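Local structure of alpha-l-arabinofuranosidase domain protein (Thermotoga maritima, 4ATW) at residues A[232-237]-A[255-260]; A[275-280]-A[316-321]; A[76-81]-A[131-136]; A[83-88]-A[101-106]. The protein probably removes terminal alpha-L-arabinofuranosyl residues from arabinose-containing polysaccharides or oligosaccharides, as a thermostable glycoside hydrolase (EC 3.2.1.55). All coordinates share one frame; numbering follows the deposited sequence.

In the fold
All four contacts belong to one (beta/alpha)8 barrel, whose parallel strands run from 23-24 to 321-322. Interactions 1 and 2 build neighbouring parts of its wall: their centres lie 9 Å apart, strands 231-238 and 276-284 pair side by side, and the Ser-233 hydroxyl probably hydrogen-bonds to Asp-280. Segments 76-81, 83-88 and 101-106 belong to the connection between strand 64-67 and helix 106-116, which interaction 3 joins to helix 131-141. The centres of interactions 3 and 4 are 14 Å apart, interaction 4 is nested in the chain loop that interaction 3 closes, and Asp-80 and Tyr-76 pack on Asn-102. Interactions 1 and 3 come within about 15 Å at their nearest atoms, without touching.

Interaction 1: residues A[232-237]-A[255-260]; sequences ISYHFY and ERLIGV
A beta-alpha unit of the (beta/alpha)8 barrel brings Ile-232, Tyr-234 and Phe-236 against Arg-256, Leu-257 and Val-260. Strand 232-237 and helix 255-260 run nearly antiparallel, at 162°, with their axes 10.5 Å apart, the layered packing by which such a barrel wraps its strands in helices. Ile-232, Tyr-234 and Phe-236 turn toward the helix, whereas Ser-233 points away from it and hydrogen-bonds to Asp-280 on the neighbouring strand 276-284.

Tyr-234 is the central piece. With CG anti to the backbone N (chi1 -168°), its ring reaches out to the helix, and the branches of two aliphatic residues meet it obliquely: Val-260 CG2 lies 3.9 Å from Tyr-234 CD1, and Leu-257 CD2 is 4.2 Å from Tyr-234 CD2. Valine suits its site because its two methyls divide the work, CG2 going to the tyrosine and CG1 to Ile-232. Beyond the ring, the phenol oxygen has its main partner in Asp-213. Arg-256 NE makes at most a weak bond to it, doubtful because the oxygen is poorly placed; the guanidinium and ring planes stand 74° apart. An arginine can serve here because its long chain, bent at chi2 and chi3, carries the charge past the phenol to the rim of the next aromatic ring, where Arg-256 NE comes to 4.2 Å from Phe-236 CE1, near the ring plane.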
loop_
_atom_site.group_PDB
_atom_site.type_symbol
_atom_site.label_atom_id
_atom_site.label_comp_id
_atom_site.label_asym_id
_atom_site.label_seq_id
_atom_site.Cartn_x
_atom_site.Cartn_y
_atom_site.Cartn_z
ATOM N N ILE A 232 3.783 -8.549 10.900
ATOM C CA ILE A 232 2.459 -8.830 11.416
ATOM C C ILE A 232 1.647 -7.793 10.659
ATOM O O ILE A 232 1.965 -6.611 10.647
ATOM C CB ILE A 232 2.348 -8.696 12.944
ATOM C CG1 ILE A 232 0.893 -8.891 13.338
ATOM C CG2 ILE A 232 2.877 -7.373 13.416
ATOM C CD1 ILE A 232 0.716 -9.241 14.810
ATOM N N SER A 233 0.658 -8.303 9.944
ATOM C CA SER A 233 -0.215 -7.542 9.073
ATOM C C SER A 233 -1.144 -6.605 9.812
ATOM O O SER A 233 -1.611 -6.946 10.896
ATOM C CB SER A 233 -1.010 -8.556 8.226
ATOM O OG SER A 233 -2.065 -7.969 7.520
ATOM N N TYR A 234 -1.354 -5.413 9.244
ATOM C CA TYR A 234 -2.311 -4.461 9.800
ATOM C C TYR A 234 -3.137 -3.828 8.671
ATOM O O TYR A 234 -2.573 -3.380 7.671
ATOM C CB TYR A 234 -1.652 -3.344 10.620
ATOM C CG TYR A 234 -2.683 -2.531 11.425
ATOM C CD1 TYR A 234 -3.241 -3.040 12.598
ATOM C CD2 TYR A 234 -3.164 -1.310 10.954
ATOM C CE1 TYR A 234 -4.251 -2.364 13.272
ATOM C CE2 TYR A 234 -4.180 -0.631 11.634
ATOM C CZ TYR A 234 -4.712 -1.166 12.782
ATOM O OH TYR A 234 -5.721 -0.508 13.414
ATOM N N HIS A 235 -4.465 -3.811 8.838
ATOM C CA HIS A 235 -5.366 -3.273 7.835
ATOM C C HIS A 235 -6.016 -2.033 8.367
ATOM O O HIS A 235 -6.588 -2.080 9.449
ATOM C CB HIS A 235 -6.440 -4.299 7.495
ATOM C CG HIS A 235 -5.928 -5.462 6.706
ATOM N ND1 HIS A 235 -6.758 -6.412 6.149
ATOM C CD2 HIS A 235 -4.665 -5.836 6.390
ATOM C CE1 HIS A 235 -6.029 -7.322 5.528
ATOM N NE2 HIS A 235 -4.755 -6.997 5.659
ATOM N N PHE A 236 -5.941 -0.923 7.625
ATOM C CA PHE A 236 -6.558 0.336 8.072
ATOM C C PHE A 236 -7.448 0.974 7.023
ATOM O O PHE A 236 -6.959 1.405 5.990
ATOM C CB PHE A 236 -5.492 1.345 8.458
ATOM C CG PHE A 236 -6.035 2.577 9.119
ATOM C CD1 PHE A 236 -6.312 2.592 10.481
ATOM C CD2 PHE A 236 -6.267 3.728 8.387
ATOM C CE1 PHE A 236 -6.819 3.749 11.114
ATOM C CE2 PHE A 236 -6.773 4.899 8.998
ATOM C CZ PHE A 236 -7.050 4.909 10.363
ATOM N N TYR A 237 -8.749 1.033 7.284
ATOM C CA TYR A 237 -9.684 1.646 6.344
ATOM C C TYR A 237 -10.421 2.761 7.072
ATOM O O TYR A 237 -11.042 2.529 8.112
ATOM C CB TYR A 237 -10.693 0.620 5.811
ATOM C CG TYR A 237 -10.106 -0.383 4.824
ATOM C CD1 TYR A 237 -9.508 0.042 3.639
ATOM C CD2 TYR A 237 -10.101 -1.754 5.092
ATOM C CE1 TYR A 237 -8.917 -0.866 2.756
ATOM C CE2 TYR A 237 -9.509 -2.666 4.211
ATOM C CZ TYR A 237 -8.921 -2.207 3.053
ATOM O OH TYR A 237 -8.311 -3.072 2.191
ATOM N N GLU A 255 -1.195 6.375 15.899
ATOM C CA GLU A 255 -1.278 5.758 17.213
ATOM C C GLU A 255 -1.545 4.280 17.114
ATOM O O GLU A 255 -1.093 3.493 17.959
ATOM C CB GLU A 255 -2.370 6.411 18.050
ATOM C CG GLU A 255 -2.025 7.811 18.443
ATOM C CD GLU A 255 -0.845 7.855 19.380
ATOM O OE1 GLU A 255 -0.770 6.963 20.282
ATOM O OE2 GLU A 255 0.004 8.784 19.218
ATOM N N ARG A 256 -2.276 3.897 16.075
ATOM C CA ARG A 256 -2.611 2.497 15.886
ATOM C C ARG A 256 -1.375 1.687 15.605
ATOM O O ARG A 256 -1.155 0.655 16.239
ATOM C CB ARG A 256 -3.598 2.342 14.752
ATOM C CG ARG A 256 -4.773 1.494 15.117
ATOM C CD ARG A 256 -5.860 2.283 15.775
ATOM N NE ARG A 256 -7.058 2.067 14.998
ATOM C CZ ARG A 256 -8.273 2.464 15.355
ATOM N NH1 ARG A 256 -8.438 3.111 16.513
ATOM N NH2 ARG A 256 -9.317 2.228 14.545
ATOM N N LEU A 257 -0.556 2.173 14.677
ATOM C CA LEU A 257 0.665 1.496 14.315
ATOM C C LEU A 257 1.597 1.422 15.518
ATOM O O LEU A 257 2.141 0.340 15.827
ATOM C CB LEU A 257 1.317 2.223 13.143
ATOM C CG LEU A 257 0.515 2.125 11.820
ATOM C CD1 LEU A 257 1.041 3.053 10.761
ATOM C CD2 LEU A 257 0.561 0.685 11.317
ATOM N N ILE A 258 1.768 2.534 16.237
ATOM C CA ILE A 258 2.673 2.469 17.388
ATOM C C ILE A 258 2.119 1.517 18.428
ATOM O O ILE A 258 2.867 0.953 19.233
ATOM C CB ILE A 258 2.942 3.845 18.047
ATOM C CG1 ILE A 258 1.837 4.167 19.022
ATOM C CG2 ILE A 258 3.069 4.929 16.993
ATOM C CD1 ILE A 258 1.931 5.557 19.574
ATOM N N GLY A 259 0.803 1.344 18.404
ATOM C CA GLY A 259 0.170 0.424 19.321
ATOM C C GLY A 259 0.737 -0.948 19.017
ATOM O O GLY A 259 1.485 -1.535 19.813
ATOM N N VAL A 260 0.409 -1.455 17.833
ATOM C CA VAL A 260 0.889 -2.754 17.403
ATOM C C VAL A 260 2.377 -2.856 17.627
ATOM O O VAL A 260 2.859 -3.910 18.033
ATOM C CB VAL A 260 0.620 -2.960 15.928
ATOM C CG1 VAL A 260 1.252 -4.260 15.432
ATOM C CG2 VAL A 260 -0.872 -2.968 15.693
#

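Interaction 2: residues A[275-280]-A[316-321]; sequences VKIALD and SDIVPL
Strand 276-284 takes up the incoming segment 316-321 as a parallel neighbour, with Ala-278 bridged to Leu-321; Ile-277 N gives a nearly straight bond to Ile-318 O (2.8 Å, 163°), and Leu-279 N a more bent one to Leu-321 O (2.8 Å). This pairing sets the seventh and eighth strands of the (beta/alpha)8 barrel side by side.

Small Ala-278 lets Leu-321 close over it, CB to CD1 at 4.1 Å, on the face that also meets Phe-231. The Ile-277 side chain packs on Leu-257 and Val-260 of helix 250-265. Its CG1 is anti to the carbonyl carbon (chi1 -60°), so that CD1 runs alongside the Ile-318 chain and ends 4.2 Å from Ile-318 CD1. Val-319 spans two residues of the strand, its CG2 on Ile-277 CB and its CG1 on Leu-279 CB.

At the edge, Lys-276 crosses the Pro-320 ring at about a right angle, its CB 3.7 Å from Pro-320 CD, and its chain runs on past Asp-317 O. A glycine in its place would probably leave a gap beside that proline ring and the Asp-317 carbonyl. The Asp-317 carboxylate pairs instead with Lys-14, so Lys-276 contributes mainly its hydrocarbon chain, while the two backbone bonds set the register.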
loop_
_atom_site.group_PDB
_atom_site.type_symbol
_atom_site.label_atom_id
_atom_site.label_comp_id
_atom_site.label_asym_id
_atom_site.label_seq_id
_atom_site.Cartn_x
_atom_site.Cartn_y
_atom_site.Cartn_z
ATOM N N VAL A 275 10.790 -8.377 14.198
ATOM C CA VAL A 275 9.491 -8.494 13.554
ATOM C C VAL A 275 8.945 -7.112 13.403
ATOM O O VAL A 275 9.018 -6.321 14.346
ATOM C CB VAL A 275 8.530 -9.274 14.383
ATOM C CG1 VAL A 275 7.160 -9.253 13.735
ATOM C CG2 VAL A 275 9.026 -10.669 14.526
ATOM N N LYS A 276 8.395 -6.816 12.226
ATOM C CA LYS A 276 7.846 -5.497 11.985
ATOM C C LYS A 276 6.428 -5.472 11.512
ATOM O O LYS A 276 5.801 -6.496 11.378
ATOM C CB LYS A 276 8.769 -4.702 11.057
ATOM C CG LYS A 276 10.032 -4.410 11.813
ATOM C CD LYS A 276 11.087 -3.663 11.064
ATOM C CE LYS A 276 12.376 -3.626 11.924
ATOM N NZ LYS A 276 12.114 -3.331 13.379
ATOM N N ILE A 277 5.907 -4.286 11.289
ATOM C CA ILE A 277 4.548 -4.180 10.850
ATOM C C ILE A 277 4.449 -4.065 9.347
ATOM O O ILE A 277 5.243 -3.363 8.714
ATOM C CB ILE A 277 3.905 -2.964 11.445
ATOM C CG1 ILE A 277 3.927 -3.078 12.957
ATOM C CG2 ILE A 277 2.482 -2.818 10.944
ATOM C CD1 ILE A 277 3.307 -1.857 13.672
ATOM N N ALA A 278 3.478 -4.768 8.774
ATOM C CA ALA A 278 3.231 -4.688 7.348
ATOM C C ALA A 278 1.820 -4.116 7.179
ATOM O O ALA A 278 0.830 -4.785 7.452
ATOM C CB ALA A 278 3.333 -6.051 6.743
ATOM N N LEU A 279 1.711 -2.866 6.772
ATOM C CA LEU A 279 0.394 -2.253 6.600
ATOM C C LEU A 279 -0.035 -2.658 5.192
ATOM O O LEU A 279 -0.065 -1.802 4.285
ATOM C CB LEU A 279 0.541 -0.736 6.670
ATOM C CG LEU A 279 -0.558 0.176 7.202
ATOM C CD1 LEU A 279 -0.309 1.640 6.737
ATOM C CD2 LEU A 279 -1.907 -0.321 6.724
ATOM N N ASP A 280 -0.358 -3.949 5.005
ATOM C CA ASP A 280 -0.714 -4.481 3.685
ATOM C C ASP A 280 -2.119 -4.251 3.180
ATOM O O ASP A 280 -2.555 -4.902 2.275
ATOM C CB ASP A 280 -0.318 -5.976 3.558
ATOM C CG ASP A 280 -1.122 -6.901 4.459
ATOM O OD1 ASP A 280 -1.961 -6.373 5.219
ATOM O OD2 ASP A 280 -0.911 -8.149 4.404
ATOM N N SER A 316 9.031 4.126 8.297
ATOM C CA SER A 316 9.395 2.925 7.553
ATOM C C SER A 316 10.291 1.987 8.330
ATOM O O SER A 316 10.543 0.870 7.884
ATOM C CB SER A 316 10.085 3.299 6.238
ATOM O OG SER A 316 11.205 4.131 6.489
ATOM N N ASP A 317 10.786 2.431 9.481
ATOM C CA ASP A 317 11.665 1.581 10.279
ATOM C C ASP A 317 10.874 0.535 11.033
ATOM O O ASP A 317 11.395 -0.538 11.309
ATOM C CB ASP A 317 12.587 2.407 11.215
ATOM C CG ASP A 317 11.834 3.383 12.090
ATOM O OD1 ASP A 317 10.894 4.029 11.591
ATOM O OD2 ASP A 317 12.191 3.525 13.274
ATOM N N ILE A 318 9.616 0.825 11.342
ATOM C CA ILE A 318 8.802 -0.171 12.015
ATOM C C ILE A 318 7.699 -0.695 11.082
ATOM O O ILE A 318 7.150 -1.773 11.293
ATOM C CB ILE A 318 8.139 0.370 13.274
ATOM C CG1 ILE A 318 6.907 1.133 12.901
ATOM C CG2 ILE A 318 9.067 1.264 14.019
ATOM C CD1 ILE A 318 6.033 1.297 14.034
ATOM N N VAL A 319 7.385 0.074 10.045
ATOM C CA VAL A 319 6.370 -0.325 9.078
ATOM C C VAL A 319 7.058 -0.247 7.736
ATOM O O VAL A 319 6.782 0.629 6.944
ATOM C CB VAL A 319 5.169 0.642 9.082
ATOM C CG1 VAL A 319 4.057 0.106 8.250
ATOM C CG2 VAL A 319 4.673 0.856 10.470
ATOM N N PRO A 320 7.982 -1.157 7.467
ATOM C CA PRO A 320 8.680 -1.121 6.188
ATOM C C PRO A 320 7.867 -1.517 4.968
ATOM O O PRO A 320 8.203 -1.157 3.833
ATOM C CB PRO A 320 9.855 -2.056 6.425
ATOM C CG PRO A 320 9.316 -3.034 7.372
ATOM C CD PRO A 320 8.583 -2.160 8.348
ATOM N N LEU A 321 6.790 -2.247 5.195
ATOM C CA LEU A 321 5.980 -2.706 4.080
ATOM C C LEU A 321 4.549 -2.137 4.145
ATOM O O LEU A 321 3.900 -2.187 5.200
ATOM C CB LEU A 321 5.955 -4.235 4.105
ATOM C CG LEU A 321 5.786 -4.998 2.798
ATOM C CD1 LEU A 321 5.239 -6.385 3.155
ATOM C CD2 LEU A 321 4.831 -4.256 1.819
#

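Interaction 3: residues A[76-81]-A[131-136]; sequences YHWEDG and LDEALH
Trp-78 NE1 donates to Glu-133 O at 3.2 Å. The bond is bent (137° at the hydrogen), and the acceptor lies 29° out of the indole plane. The same nitrogen also lies near the Glu-133 side chain, 3.9 Å from Glu-133 CG. Farther round, Trp-78 CZ2 rests 3.9 Å from His-136 CB, nearly one helical turn on, so the one large ring spans both residues. The indole also stacks with Trp-137 of the same helix. A leucine here would lack the N-H and the broad ring, and would probably leave Glu-133 O without this donor and Trp-137 without its stacking mate.

The contact joins the long connection after the second barrel strand, 64-67, to helix 131-141, which follows the third strand, 119-123. The Glu-133 chain, extended beyond CG, reaches toward the His-77 ring, but the two are too close in the model, so the detail of that meeting is doubtful.

Behind the indole, Glu-79 CG lies over the centre of one face, 3.4 Å above the plane. The short 3-10 turn that presents the tryptophan is tied by Asp-80 N to His-77 O and Gly-81 N to Trp-78 O. On the helix side, Glu-133 N is bonded to Thr-130 OG1, and the His-136 ring stacks with Tyr-149.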
loop_
_atom_site.group_PDB
_atom_site.type_symbol
_atom_site.label_atom_id
_atom_site.label_comp_id
_atom_site.label_asym_id
_atom_site.label_seq_id
_atom_site.Cartn_x
_atom_site.Cartn_y
_atom_site.Cartn_z
ATOM N N TYR A 76 -9.424 -19.741 -2.786
ATOM C CA TYR A 76 -8.705 -19.828 -4.057
ATOM C C TYR A 76 -7.678 -20.933 -4.074
ATOM O O TYR A 76 -6.846 -20.991 -3.202
ATOM C CB TYR A 76 -7.999 -18.493 -4.353
ATOM C CG TYR A 76 -7.161 -18.479 -5.613
ATOM C CD1 TYR A 76 -7.741 -18.519 -6.892
ATOM C CD2 TYR A 76 -5.785 -18.420 -5.533
ATOM C CE1 TYR A 76 -6.950 -18.504 -8.074
ATOM C CE2 TYR A 76 -4.979 -18.406 -6.691
ATOM C CZ TYR A 76 -5.562 -18.454 -7.966
ATOM O OH TYR A 76 -4.721 -18.521 -9.096
ATOM N N HIS A 77 -7.739 -21.825 -5.052
ATOM C CA HIS A 77 -6.724 -22.862 -5.136
ATOM C C HIS A 77 -5.836 -22.511 -6.318
ATOM O O HIS A 77 -6.233 -22.651 -7.473
ATOM C CB HIS A 77 -7.351 -24.228 -5.313
ATOM C CG HIS A 77 -8.074 -24.706 -4.100
ATOM N ND1 HIS A 77 -9.382 -24.371 -3.841
ATOM C CD2 HIS A 77 -7.662 -25.450 -3.049
ATOM C CE1 HIS A 77 -9.747 -24.885 -2.682
ATOM N NE2 HIS A 77 -8.719 -25.545 -2.180
ATOM N N TRP A 78 -4.627 -22.060 -6.014
ATOM C CA TRP A 78 -3.718 -21.614 -7.047
ATOM C C TRP A 78 -3.540 -22.491 -8.297
ATOM O O TRP A 78 -3.272 -21.970 -9.389
ATOM C CB TRP A 78 -2.360 -21.314 -6.427
ATOM C CG TRP A 78 -1.582 -22.526 -6.114
ATOM C CD1 TRP A 78 -1.673 -23.270 -5.002
ATOM C CD2 TRP A 78 -0.593 -23.147 -6.945
ATOM N NE1 TRP A 78 -0.806 -24.311 -5.069
ATOM C CE2 TRP A 78 -0.130 -24.265 -6.257
ATOM C CE3 TRP A 78 -0.061 -22.861 -8.214
ATOM C CZ2 TRP A 78 0.839 -25.110 -6.780
ATOM C CZ3 TRP A 78 0.902 -23.699 -8.739
ATOM C CH2 TRP A 78 1.339 -24.809 -8.022
ATOM N N GLU A 79 -3.693 -23.803 -8.156
ATOM C CA GLU A 79 -3.524 -24.683 -9.294
ATOM C C GLU A 79 -4.570 -24.523 -10.382
ATOM O O GLU A 79 -4.414 -25.057 -11.458
ATOM C CB GLU A 79 -3.464 -26.118 -8.840
ATOM C CG GLU A 79 -2.463 -26.295 -7.766
ATOM C CD GLU A 79 -2.068 -27.742 -7.580
ATOM O OE1 GLU A 79 -1.725 -28.393 -8.606
ATOM O OE2 GLU A 79 -2.094 -28.220 -6.408
ATOM N N ASP A 80 -5.641 -23.796 -10.128
ATOM C CA ASP A 80 -6.630 -23.592 -11.173
ATOM C C ASP A 80 -6.223 -22.377 -12.026
ATOM O O ASP A 80 -6.994 -21.912 -12.891
ATOM C CB ASP A 80 -8.007 -23.281 -10.572
ATOM C CG ASP A 80 -8.474 -24.303 -9.590
ATOM O OD1 ASP A 80 -8.045 -25.470 -9.693
ATOM O OD2 ASP A 80 -9.303 -23.952 -8.732
ATOM N N GLY A 81 -5.040 -21.837 -11.741
ATOM C CA GLY A 81 -4.589 -20.641 -12.427
ATOM C C GLY A 81 -3.348 -20.886 -13.231
ATOM O O GLY A 81 -2.693 -19.963 -13.727
ATOM N N LEU A 131 -1.651 -26.930 4.058
ATOM C CA LEU A 131 -0.211 -26.720 4.147
ATOM C C LEU A 131 0.489 -27.350 2.952
ATOM O O LEU A 131 1.504 -26.830 2.451
ATOM C CB LEU A 131 0.360 -27.333 5.410
ATOM C CG LEU A 131 1.896 -27.423 5.372
ATOM C CD1 LEU A 131 2.429 -26.007 5.614
ATOM C CD2 LEU A 131 2.472 -28.426 6.400
ATOM N N ASP A 132 -0.021 -28.497 2.512
ATOM C CA ASP A 132 0.570 -29.165 1.349
ATOM C C ASP A 132 0.404 -28.195 0.148
ATOM O O ASP A 132 1.350 -27.901 -0.594
ATOM C CB ASP A 132 -0.167 -30.475 1.078
ATOM C CG ASP A 132 0.674 -31.699 1.367
ATOM O OD1 ASP A 132 1.834 -31.540 1.782
ATOM O OD2 ASP A 132 0.169 -32.839 1.175
ATOM N N GLU A 133 -0.816 -27.685 -0.008
ATOM C CA GLU A 133 -1.130 -26.784 -1.089
ATOM C C GLU A 133 -0.234 -25.556 -1.063
ATOM O O GLU A 133 0.220 -25.093 -2.119
ATOM C CB GLU A 133 -2.576 -26.350 -0.998
ATOM C CG GLU A 133 -3.052 -25.723 -2.240
ATOM C CD GLU A 133 -4.532 -25.447 -2.221
ATOM O OE1 GLU A 133 -5.278 -26.087 -1.415
ATOM O OE2 GLU A 133 -4.957 -24.583 -3.034
ATOM N N ALA A 134 0.024 -25.023 0.138
ATOM C CA ALA A 134 0.860 -23.827 0.241
ATOM C C ALA A 134 2.273 -24.128 -0.182
ATOM O O ALA A 134 2.849 -23.423 -0.991
ATOM C CB ALA A 134 0.847 -23.287 1.624
ATOM N N LEU A 135 2.830 -25.202 0.358
ATOM C CA LEU A 135 4.193 -25.599 0.025
ATOM C C LEU A 135 4.375 -25.657 -1.481
ATOM O O LEU A 135 5.292 -25.043 -2.020
ATOM C CB LEU A 135 4.506 -26.956 0.664
ATOM C CG LEU A 135 5.475 -26.960 1.834
ATOM C CD1 LEU A 135 5.256 -25.755 2.695
ATOM C CD2 LEU A 135 5.275 -28.202 2.642
ATOM N N HIS A 136 3.481 -26.392 -2.147
ATOM C CA HIS A 136 3.479 -26.569 -3.601
ATOM C C HIS A 136 3.518 -25.265 -4.380
ATOM O O HIS A 136 4.260 -25.132 -5.314
ATOM C CB HIS A 136 2.246 -27.358 -3.987
ATOM C CG HIS A 136 2.261 -28.758 -3.473
ATOM N ND1 HIS A 136 1.139 -29.560 -3.459
ATOM C CD2 HIS A 136 3.279 -29.521 -3.020
ATOM C CE1 HIS A 136 1.470 -30.763 -3.024
ATOM N NE2 HIS A 136 2.763 -30.766 -2.754
#

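Interaction 4: residues A[83-88]-A[101-106]; sequences GPKDQR and TNRFGT
Gly-83 O is gripped side-on by NE and NH2 of Arg-88, each at 2.8 Å and in the guanidinium plane, while NH1 of the same arginine crosses to Asn-102 O. That third bond (3.0 Å) is nearly straight, 166°, and arrives in the carbonyl plane on a lone pair. Arginine suits this buried place because a flat group with several N-H bonds can serve backbone oxygens of both segments at once. Its extended chain from CG to NE carries it across, and Glu-108 completes the pairing of NH2 with a salt bridge. Glu-108 also accepts from the backbone N of Gly-105, the N-cap residue of helix 106-116; a side chain on that glycine would point toward Arg-88 NH1.

Lys-85 lies between two guanidinium groups. Its CG sits over the centre of the Arg-88 group, 3.9 Å above the plane, and its CB over one face of the Arg-103 group, 3.3 Å above it toward the rim. The lysine ammonium goes on to Tyr-37. At the outer end, Asp-86 OD1 forms a long salt bridge of 3.4 Å with Arg-103 NH2, the two planes 78° apart, and Glu-39 takes Arg-103 NH1.

Two loops of the connection between barrel strand 64-67 and helix 106-116 are thus joined mainly by polar groups; the acids on both arginines probably offset the positive charge gathered here.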
loop_
_atom_site.group_PDB
_atom_site.type_symbol
_atom_site.label_atom_id
_atom_site.label_comp_id
_atom_site.label_asym_id
_atom_site.label_seq_id
_atom_site.Cartn_x
_atom_site.Cartn_y
_atom_site.Cartn_z
ATOM N N GLY A 83 -1.144 -23.632 -16.117
ATOM C CA GLY A 83 -1.368 -24.452 -17.287
ATOM C C GLY A 83 -2.026 -23.625 -18.373
ATOM O O GLY A 83 -2.429 -22.479 -18.138
ATOM N N PRO A 84 -2.147 -24.184 -19.581
ATOM C CA PRO A 84 -2.776 -23.430 -20.667
ATOM C C PRO A 84 -4.102 -22.935 -20.122
ATOM O O PRO A 84 -4.672 -23.545 -19.214
ATOM C CB PRO A 84 -2.766 -24.439 -21.825
ATOM C CG PRO A 84 -2.841 -25.793 -21.123
ATOM C CD PRO A 84 -1.894 -25.589 -19.971
ATOM N N LYS A 85 -4.591 -21.828 -20.657
ATOM C CA LYS A 85 -5.866 -21.267 -20.205
ATOM C C LYS A 85 -6.830 -22.182 -20.949
ATOM O O LYS A 85 -6.424 -23.224 -21.431
ATOM C CB LYS A 85 -6.028 -19.829 -20.737
ATOM C CG LYS A 85 -4.815 -18.934 -20.439
ATOM C CD LYS A 85 -5.023 -17.473 -20.745
ATOM C CE LYS A 85 -3.805 -16.640 -20.289
ATOM N NZ LYS A 85 -3.912 -15.158 -20.486
ATOM N N ASP A 86 -8.095 -21.828 -21.062
ATOM C CA ASP A 86 -9.018 -22.683 -21.807
ATOM C C ASP A 86 -9.288 -23.910 -21.000
ATOM O O ASP A 86 -10.450 -24.236 -20.774
ATOM C CB ASP A 86 -8.535 -23.126 -23.188
ATOM C CG ASP A 86 -8.414 -21.956 -24.165
ATOM O OD1 ASP A 86 -9.461 -21.483 -24.676
ATOM O OD2 ASP A 86 -7.268 -21.483 -24.414
ATOM N N GLN A 87 -8.233 -24.591 -20.555
ATOM C CA GLN A 87 -8.402 -25.788 -19.741
ATOM C C GLN A 87 -8.445 -25.504 -18.244
ATOM O O GLN A 87 -8.474 -26.430 -17.439
ATOM C CB GLN A 87 -7.287 -26.756 -20.015
ATOM C CG GLN A 87 -7.064 -27.017 -21.450
ATOM C CD GLN A 87 -6.108 -28.151 -21.611
ATOM O OE1 GLN A 87 -6.451 -29.304 -21.323
ATOM N NE2 GLN A 87 -4.882 -27.844 -22.043
ATOM N N ARG A 88 -8.431 -24.231 -17.872
ATOM C CA ARG A 88 -8.490 -23.872 -16.469
ATOM C C ARG A 88 -9.946 -23.862 -16.040
ATOM O O ARG A 88 -10.789 -23.248 -16.658
ATOM C CB ARG A 88 -7.831 -22.527 -16.270
ATOM C CG ARG A 88 -6.398 -22.506 -16.753
ATOM C CD ARG A 88 -5.812 -21.189 -16.428
ATOM N NE ARG A 88 -4.453 -21.033 -16.916
ATOM C CZ ARG A 88 -3.770 -19.890 -16.819
ATOM N NH1 ARG A 88 -4.351 -18.834 -16.244
ATOM N NH2 ARG A 88 -2.529 -19.789 -17.294
ATOM N N THR A 101 -12.905 -17.090 -14.090
ATOM C CA THR A 101 -12.502 -17.800 -15.321
ATOM C C THR A 101 -11.104 -18.368 -15.081
ATOM O O THR A 101 -10.691 -19.313 -15.749
ATOM C CB THR A 101 -12.369 -16.860 -16.560
ATOM O OG1 THR A 101 -11.144 -16.123 -16.460
ATOM C CG2 THR A 101 -13.509 -15.867 -16.638
ATOM N N ASN A 102 -10.379 -17.760 -14.141
ATOM C CA ASN A 102 -9.035 -18.185 -13.783
ATOM C C ASN A 102 -8.051 -18.071 -14.907
ATOM O O ASN A 102 -7.004 -18.711 -14.897
ATOM C CB ASN A 102 -9.022 -19.621 -13.221
ATOM C CG ASN A 102 -9.038 -19.619 -11.717
ATOM O OD1 ASN A 102 -8.117 -19.051 -11.103
ATOM N ND2 ASN A 102 -10.081 -20.193 -11.103
ATOM N N ARG A 103 -8.379 -17.240 -15.885
ATOM C CA ARG A 103 -7.480 -17.045 -17.006
ATOM C C ARG A 103 -6.367 -16.153 -16.526
ATOM O O ARG A 103 -5.355 -15.992 -17.203
ATOM C CB ARG A 103 -8.195 -16.383 -18.172
ATOM C CG ARG A 103 -9.470 -17.106 -18.549
ATOM C CD ARG A 103 -10.005 -16.706 -19.912
ATOM N NE ARG A 103 -9.815 -17.814 -20.828
ATOM C CZ ARG A 103 -8.887 -17.867 -21.778
ATOM N NH1 ARG A 103 -8.050 -16.846 -21.965
ATOM N NH2 ARG A 103 -8.762 -18.971 -22.512
ATOM N N PHE A 104 -6.565 -15.541 -15.366
ATOM C CA PHE A 104 -5.519 -14.693 -14.809
ATOM C C PHE A 104 -5.007 -15.445 -13.592
ATOM O O PHE A 104 -5.593 -15.371 -12.496
ATOM C CB PHE A 104 -6.045 -13.294 -14.429
ATOM C CG PHE A 104 -4.965 -12.320 -14.095
ATOM C CD1 PHE A 104 -4.159 -11.815 -15.093
ATOM C CD2 PHE A 104 -4.694 -11.976 -12.772
ATOM C CE1 PHE A 104 -3.069 -10.980 -14.789
ATOM C CE2 PHE A 104 -3.613 -11.145 -12.447
ATOM C CZ PHE A 104 -2.797 -10.648 -13.455
ATOM N N GLY A 105 -3.924 -16.194 -13.805
ATOM C CA GLY A 105 -3.333 -16.979 -12.728
ATOM C C GLY A 105 -1.908 -16.605 -12.305
ATOM O O GLY A 105 -1.338 -15.591 -12.721
ATOM N N THR A 106 -1.322 -17.444 -11.468
ATOM C CA THR A 106 0.013 -17.200 -10.982
ATOM C C THR A 106 0.970 -16.790 -12.076
ATOM O O THR A 106 1.689 -15.824 -11.899
ATOM C CB THR A 106 0.537 -18.441 -10.302
ATOM O OG1 THR A 106 -0.507 -18.974 -9.453
ATOM C CG2 THR A 106 1.857 -18.134 -9.545
#